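Local coordinates for telomerase reverse transcriptase (Candida tropicalis MYA-3404, PDB 6ZD1), which probably extends chromosome ends by adding telomeric repeats, copying a template within its RNA component as a reverse transcriptase, at residues A[332-337]-A[540-545]; A[503-508]-A[551-556]. All coordinates share one frame; numbering follows the deposited sequence.

The two contacts illustrate how one sheet can be bound in two ways, along its edge and over its face. In contact 1 the strand of 332-337 gains an antiparallel neighbour, 540-541, which ends the four-stranded sheet on that side; two backbone hydrogen bonds, a tyrosine-carboxylate bond and flanking side chains hold it, and the contact runs out into exposed V332 and E544. Contact 2 lies nearer the centre of the chain and brings 503-508, the next strand of that sheet, against a hairpin of a separate three-stranded sheet, through an aromatic ring and aliphatic groups. Strands 334-339 and 503-508 are adjacent, so the contacts meet directly: Y334 bonds to T508 through the backbone, and K337 NZ reaches T552 O.

Contact 1. Residues A[332-337]-A[540-545]; sequences VLYMIK and EINGEA
Y334 and E544 join the two segments through a hydrogen bond from Y334 OH to E544 OE2, 3.1 Å long. The carboxylate stands steeply to the ring, at 80°, and receives the bond on the anti lone pair of OE2, close to the ring plane at its edge. N542 approaches the same ring obliquely, its CB 3.4 Å from Y334 CD2. An Asx turn, in which E544 N donates to N542 OD1 from above the carbonyl plane, bends the chain between the two residues that meet the tyrosine. Further along, M335 and I541 form an antiparallel hydrogen-bonded pair: M335 N gives a nearly straight bond of 2.9 Å to I541 O, and I541 N returns one of 3.1 Å to M335 O. This pairing adds 540-541 as an outermost strand of the palm sheet of the reverse transcriptase domain. On one face, selenomethionine M335 lies alongside I541, CG to CG1 3.7 Å, and both reach M551. The other face carries I336, whose CD1 rests on E540 CB at 3.7 Å. Beyond them, helix 511-520 meets Y334 through K511 and L514, and its K518 forms a salt bridge with E540 OE2.

Contact 2. Residues A[503-508]-A[551-556]; sequences DFIFIT and MTFVGL
F553, whose ring packs against I505, has its backbone O held by L556 N in a bond of 3.1 Å; a weak return bond runs from F553 N to L556 O. The pair closes a type II turn with V554 and G555 at its corners, and G555 takes the positive phi that this turn needs. The turn presents two side chains to 503-508. With CG anti to the backbone N (chi1 -161°), the F553 ring is carried up to the strand, where I505 covers one face: I505 CB sits 3.7 Å from the ring centroid, only 12° off the normal, a CH-pi contact. I505 CG2 extends the cover to F553 CE2 at 3.5 Å, while V554 CG2 lies over the opposite face toward the rim, clamping the ring between the two residues. F504 N lies in the ring plane at its edge, and F504 O approaches F553 CE1 obliquely at 3.2 Å. At the start of the strand, D503 crosses V554, bringing OD2 within 3.2 Å of V554 CG1. Farther along, I505 CD1 meets the selenium of M551 at 4.4 Å. Sequence and fold are consistent with D503 belonging to motif C of the palm and the hairpin to the primer grip of reverse transcriptases, in which case the aspartate end of one motif would rest on the turn of the other. Strands 503-508 and 551-553 run at 135° to each other, their axes 9.2 Å apart at closest approach. V312 of helix 309-326 touches both F553 and L556, L500 of strand 495-500 adjoins V554, and strand 334-339 flanks 503-508 through backbone bonds.

Contact 1. Residues A[332-337]-A[540-545]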
loop_
_atom_site.group_PDB
_atom_site.type_symbol
_atom_site.label_atom_id
_atom_site.label_comp_id
_atom_site.label_asym_id
_atom_site.label_seq_id
_atom_site.Cartn_x
_atom_site.Cartn_y
_atom_site.Cartn_z
ATOM N N VAL A 332 28.494 -24.615 14.735
ATOM C CA VAL A 332 27.329 -24.351 15.570
ATOM C C VAL A 332 27.113 -22.846 15.607
ATOM O O VAL A 332 28.019 -22.082 15.957
ATOM C CB VAL A 332 27.516 -24.928 16.980
ATOM C CG1 VAL A 332 26.307 -24.608 17.848
ATOM C CG2 VAL A 332 27.748 -26.432 16.907
ATOM N N LEU A 333 25.920 -22.412 15.211
ATOM C CA LEU A 333 25.603 -21.000 15.057
ATOM C C LEU A 333 24.573 -20.576 16.090
ATOM O O LEU A 333 23.675 -21.346 16.440
ATOM C CB LEU A 333 25.079 -20.703 13.651
ATOM C CG LEU A 333 26.096 -20.942 12.537
ATOM C CD1 LEU A 333 25.447 -20.756 11.185
ATOM C CD2 LEU A 333 27.288 -20.010 12.699
ATOM N N TYR A 334 24.716 -19.351 16.580
ATOM C CA TYR A 334 23.808 -18.767 17.552
ATOM C C TYR A 334 23.096 -17.594 16.900
ATOM O O TYR A 334 23.714 -16.815 16.168
ATOM C CB TYR A 334 24.564 -18.304 18.803
ATOM C CG TYR A 334 25.508 -19.345 19.355
ATOM C CD1 TYR A 334 26.748 -19.570 18.768
ATOM C CD2 TYR A 334 25.164 -20.103 20.462
ATOM C CE1 TYR A 334 27.610 -20.527 19.258
ATOM C CE2 TYR A 334 26.021 -21.063 20.962
ATOM C CZ TYR A 334 27.244 -21.269 20.355
ATOM O OH TYR A 334 28.108 -22.220 20.845
HETATM N N MSE A 335 21.795 -17.484 17.133
HETATM C CA MSE A 335 21.059 -16.377 16.544
HETATM C C MSE A 335 19.997 -15.791 17.458
HETATM O O MSE A 335 19.389 -16.489 18.272
HETATM C CB MSE A 335 20.429 -16.799 15.220
HETATM C CG MSE A 335 19.542 -18.015 15.301
HETATM SE SE MSE A 335 18.869 -18.462 13.532
HETATM C CE MSE A 335 20.571 -18.780 12.642
ATOM N N ILE A 336 19.794 -14.488 17.298
ATOM C CA ILE A 336 18.908 -13.698 18.143
ATOM C C ILE A 336 18.134 -12.740 17.247
ATOM O O ILE A 336 18.712 -12.120 16.347
ATOM C CB ILE A 336 19.710 -12.937 19.220
ATOM C CG1 ILE A 336 18.815 -11.983 20.009
ATOM C CG2 ILE A 336 20.901 -12.212 18.603
ATOM C CD1 ILE A 336 18.133 -12.644 21.172
ATOM N N LYS A 337 16.821 -12.654 17.450
ATOM C CA LYS A 337 15.994 -11.658 16.781
ATOM C C LYS A 337 15.327 -10.774 17.824
ATOM O O LYS A 337 14.949 -11.246 18.904
ATOM C CB LYS A 337 14.936 -12.302 15.869
ATOM C CG LYS A 337 13.705 -12.820 16.586
ATOM C CD LYS A 337 12.619 -13.212 15.605
ATOM C CE LYS A 337 11.360 -13.645 16.331
ATOM N NZ LYS A 337 10.289 -14.043 15.380
ATOM N N GLU A 540 15.592 -16.265 20.875
ATOM C CA GLU A 540 16.974 -16.700 20.733
ATOM C C GLU A 540 17.019 -18.215 20.634
ATOM O O GLU A 540 16.443 -18.912 21.475
ATOM C CB GLU A 540 17.828 -16.229 21.919
ATOM C CG GLU A 540 19.311 -16.546 21.785
ATOM C CD GLU A 540 20.070 -16.359 23.085
ATOM O OE1 GLU A 540 21.054 -17.099 23.314
ATOM O OE2 GLU A 540 19.679 -15.478 23.882
ATOM N N ILE A 541 17.703 -18.722 19.607
ATOM C CA ILE A 541 17.973 -20.147 19.473
ATOM C C ILE A 541 19.432 -20.322 19.074
ATOM O O ILE A 541 20.064 -19.414 18.529
ATOM C CB ILE A 541 17.042 -20.853 18.458
ATOM C CG1 ILE A 541 17.173 -20.237 17.068
ATOM C CG2 ILE A 541 15.597 -20.805 18.931
ATOM C CD1 ILE A 541 16.329 -20.942 16.034
ATOM N N ASN A 542 19.974 -21.499 19.388
ATOM C CA ASN A 542 21.369 -21.809 19.102
ATOM C C ASN A 542 21.592 -23.152 18.425
ATOM O O ASN A 542 22.655 -23.342 17.823
ATOM C CB ASN A 542 22.204 -21.762 20.392
ATOM C CG ASN A 542 21.663 -22.670 21.481
ATOM O OD1 ASN A 542 21.033 -23.693 21.209
ATOM N ND2 ASN A 542 21.915 -22.298 22.730
ATOM N N GLY A 543 20.657 -24.091 18.515
ATOM C CA GLY A 543 20.856 -25.384 17.894
ATOM C C GLY A 543 22.053 -26.142 18.432
ATOM O O GLY A 543 22.881 -26.634 17.662
ATOM N N GLU A 544 22.169 -26.226 19.757
ATOM C CA GLU A 544 23.154 -27.089 20.400
ATOM C C GLU A 544 22.571 -28.446 20.762
ATOM O O GLU A 544 23.031 -29.080 21.722
ATOM C CB GLU A 544 23.726 -26.413 21.648
ATOM C CG GLU A 544 24.627 -25.218 21.373
ATOM C CD GLU A 544 25.220 -24.630 22.644
ATOM O OE1 GLU A 544 24.856 -25.092 23.746
ATOM O OE2 GLU A 544 26.052 -23.703 22.543
ATOM N N ALA A 545 21.558 -28.897 20.019
ATOM C CA ALA A 545 20.748 -30.066 20.356
ATOM C C ALA A 545 20.061 -29.907 21.708
ATOM O O ALA A 545 19.629 -30.895 22.312
ATOM C CB ALA A 545 21.573 -31.359 20.323
#

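Contact 2. Residues A[503-508]-A[551-556]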
loop_
_atom_site.group_PDB
_atom_site.type_symbol
_atom_site.label_atom_id
_atom_site.label_comp_id
_atom_site.label_asym_id
_atom_site.label_seq_id
_atom_site.Cartn_x
_atom_site.Cartn_y
_atom_site.Cartn_z
ATOM N N ASP A 503 12.794 -4.674 12.684
ATOM C CA ASP A 503 13.165 -6.024 13.094
ATOM C C ASP A 503 14.656 -6.274 12.882
ATOM O O ASP A 503 15.227 -5.899 11.852
ATOM C CB ASP A 503 12.347 -7.062 12.323
ATOM C CG ASP A 503 10.854 -6.875 12.501
ATOM O OD1 ASP A 503 10.359 -7.020 13.637
ATOM O OD2 ASP A 503 10.175 -6.565 11.499
ATOM N N PHE A 504 15.276 -6.940 13.850
ATOM C CA PHE A 504 16.702 -7.223 13.825
ATOM C C PHE A 504 16.928 -8.724 13.922
ATOM O O PHE A 504 16.156 -9.441 14.567
ATOM C CB PHE A 504 17.437 -6.529 14.977
ATOM C CG PHE A 504 17.420 -5.030 14.905
ATOM C CD1 PHE A 504 18.555 -4.332 14.524
ATOM C CD2 PHE A 504 16.276 -4.316 15.232
ATOM C CE1 PHE A 504 18.548 -2.948 14.464
ATOM C CE2 PHE A 504 16.261 -2.935 15.170
ATOM C CZ PHE A 504 17.399 -2.249 14.786
ATOM N N ILE A 505 17.993 -9.192 13.273
ATOM C CA ILE A 505 18.454 -10.566 13.424
ATOM C C ILE A 505 19.973 -10.544 13.468
ATOM O O ILE A 505 20.616 -9.740 12.784
ATOM C CB ILE A 505 17.937 -11.488 12.299
ATOM C CG1 ILE A 505 18.223 -12.952 12.644
ATOM C CG2 ILE A 505 18.566 -11.124 10.960
ATOM C CD1 ILE A 505 17.532 -13.939 11.746
ATOM N N PHE A 506 20.547 -11.408 14.300
ATOM C CA PHE A 506 21.994 -11.487 14.445
ATOM C C PHE A 506 22.389 -12.949 14.560
ATOM O O PHE A 506 21.948 -13.641 15.480
ATOM C CB PHE A 506 22.470 -10.703 15.668
ATOM C CG PHE A 506 23.920 -10.905 15.979
ATOM C CD1 PHE A 506 24.895 -10.341 15.172
ATOM C CD2 PHE A 506 24.311 -11.664 17.070
ATOM C CE1 PHE A 506 26.235 -10.526 15.450
ATOM C CE2 PHE A 506 25.651 -11.852 17.355
ATOM C CZ PHE A 506 26.616 -11.284 16.543
ATOM N N ILE A 507 23.225 -13.409 13.634
ATOM C CA ILE A 507 23.682 -14.791 13.583
ATOM C C ILE A 507 25.188 -14.791 13.788
ATOM O O ILE A 507 25.900 -13.976 13.192
ATOM C CB ILE A 507 23.308 -15.462 12.251
ATOM C CG1 ILE A 507 21.806 -15.326 11.992
ATOM C CG2 ILE A 507 23.710 -16.930 12.261
ATOM C CD1 ILE A 507 21.379 -15.803 10.624
ATOM N N THR A 508 25.666 -15.689 14.643
ATOM C CA THR A 508 27.082 -15.729 14.965
ATOM C C THR A 508 27.475 -17.149 15.345
ATOM O O THR A 508 26.648 -17.939 15.807
ATOM C CB THR A 508 27.412 -14.757 16.104
ATOM O OG1 THR A 508 28.821 -14.776 16.370
ATOM C CG2 THR A 508 26.651 -15.143 17.365
HETATM N N MSE A 551 13.603 -20.634 13.438
HETATM C CA MSE A 551 13.191 -19.301 13.858
HETATM C C MSE A 551 12.498 -18.580 12.707
HETATM O O MSE A 551 12.910 -18.701 11.554
HETATM C CB MSE A 551 14.389 -18.480 14.341
HETATM C CG MSE A 551 14.047 -17.033 14.667
HETATM SE SE MSE A 551 15.570 -15.940 15.202
HETATM C CE MSE A 551 16.011 -16.837 16.877
ATOM N N THR A 552 11.438 -17.840 13.019
ATOM C CA THR A 552 10.717 -17.054 12.026
ATOM C C THR A 552 11.175 -15.603 12.116
ATOM O O THR A 552 10.863 -14.900 13.083
ATOM C CB THR A 552 9.207 -17.164 12.221
ATOM O OG1 THR A 552 8.799 -18.522 12.023
ATOM C CG2 THR A 552 8.480 -16.280 11.219
ATOM N N PHE A 553 11.927 -15.167 11.116
ATOM C CA PHE A 553 12.210 -13.758 10.920
ATOM C C PHE A 553 11.155 -13.218 9.956
ATOM O O PHE A 553 10.190 -13.912 9.627
ATOM C CB PHE A 553 13.644 -13.570 10.434
ATOM C CG PHE A 553 14.167 -12.178 10.620
ATOM C CD1 PHE A 553 13.948 -11.494 11.801
ATOM C CD2 PHE A 553 14.886 -11.557 9.614
ATOM C CE1 PHE A 553 14.428 -10.211 11.975
ATOM C CE2 PHE A 553 15.371 -10.275 9.782
ATOM C CZ PHE A 553 15.142 -9.602 10.968
ATOM N N VAL A 554 11.308 -11.972 9.502
ATOM C CA VAL A 554 10.263 -11.354 8.693
ATOM C C VAL A 554 10.027 -12.186 7.440
ATOM O O VAL A 554 10.881 -12.254 6.547
ATOM C CB VAL A 554 10.655 -9.918 8.340
ATOM C CG1 VAL A 554 10.350 -8.996 9.499
ATOM C CG2 VAL A 554 12.141 -9.849 8.002
ATOM N N GLY A 555 8.840 -12.782 7.343
ATOM C CA GLY A 555 8.460 -13.562 6.180
ATOM C C GLY A 555 9.280 -14.813 5.912
ATOM O O GLY A 555 8.996 -15.545 4.956
ATOM N N LEU A 556 10.286 -15.085 6.742
ATOM C CA LEU A 556 11.247 -16.149 6.485
ATOM C C LEU A 556 11.247 -17.173 7.609
ATOM O O LEU A 556 11.164 -16.820 8.789
ATOM C CB LEU A 556 12.663 -15.592 6.334
ATOM C CG LEU A 556 12.872 -14.477 5.318
ATOM C CD1 LEU A 556 14.318 -14.008 5.350
ATOM C CD2 LEU A 556 12.484 -14.951 3.930
#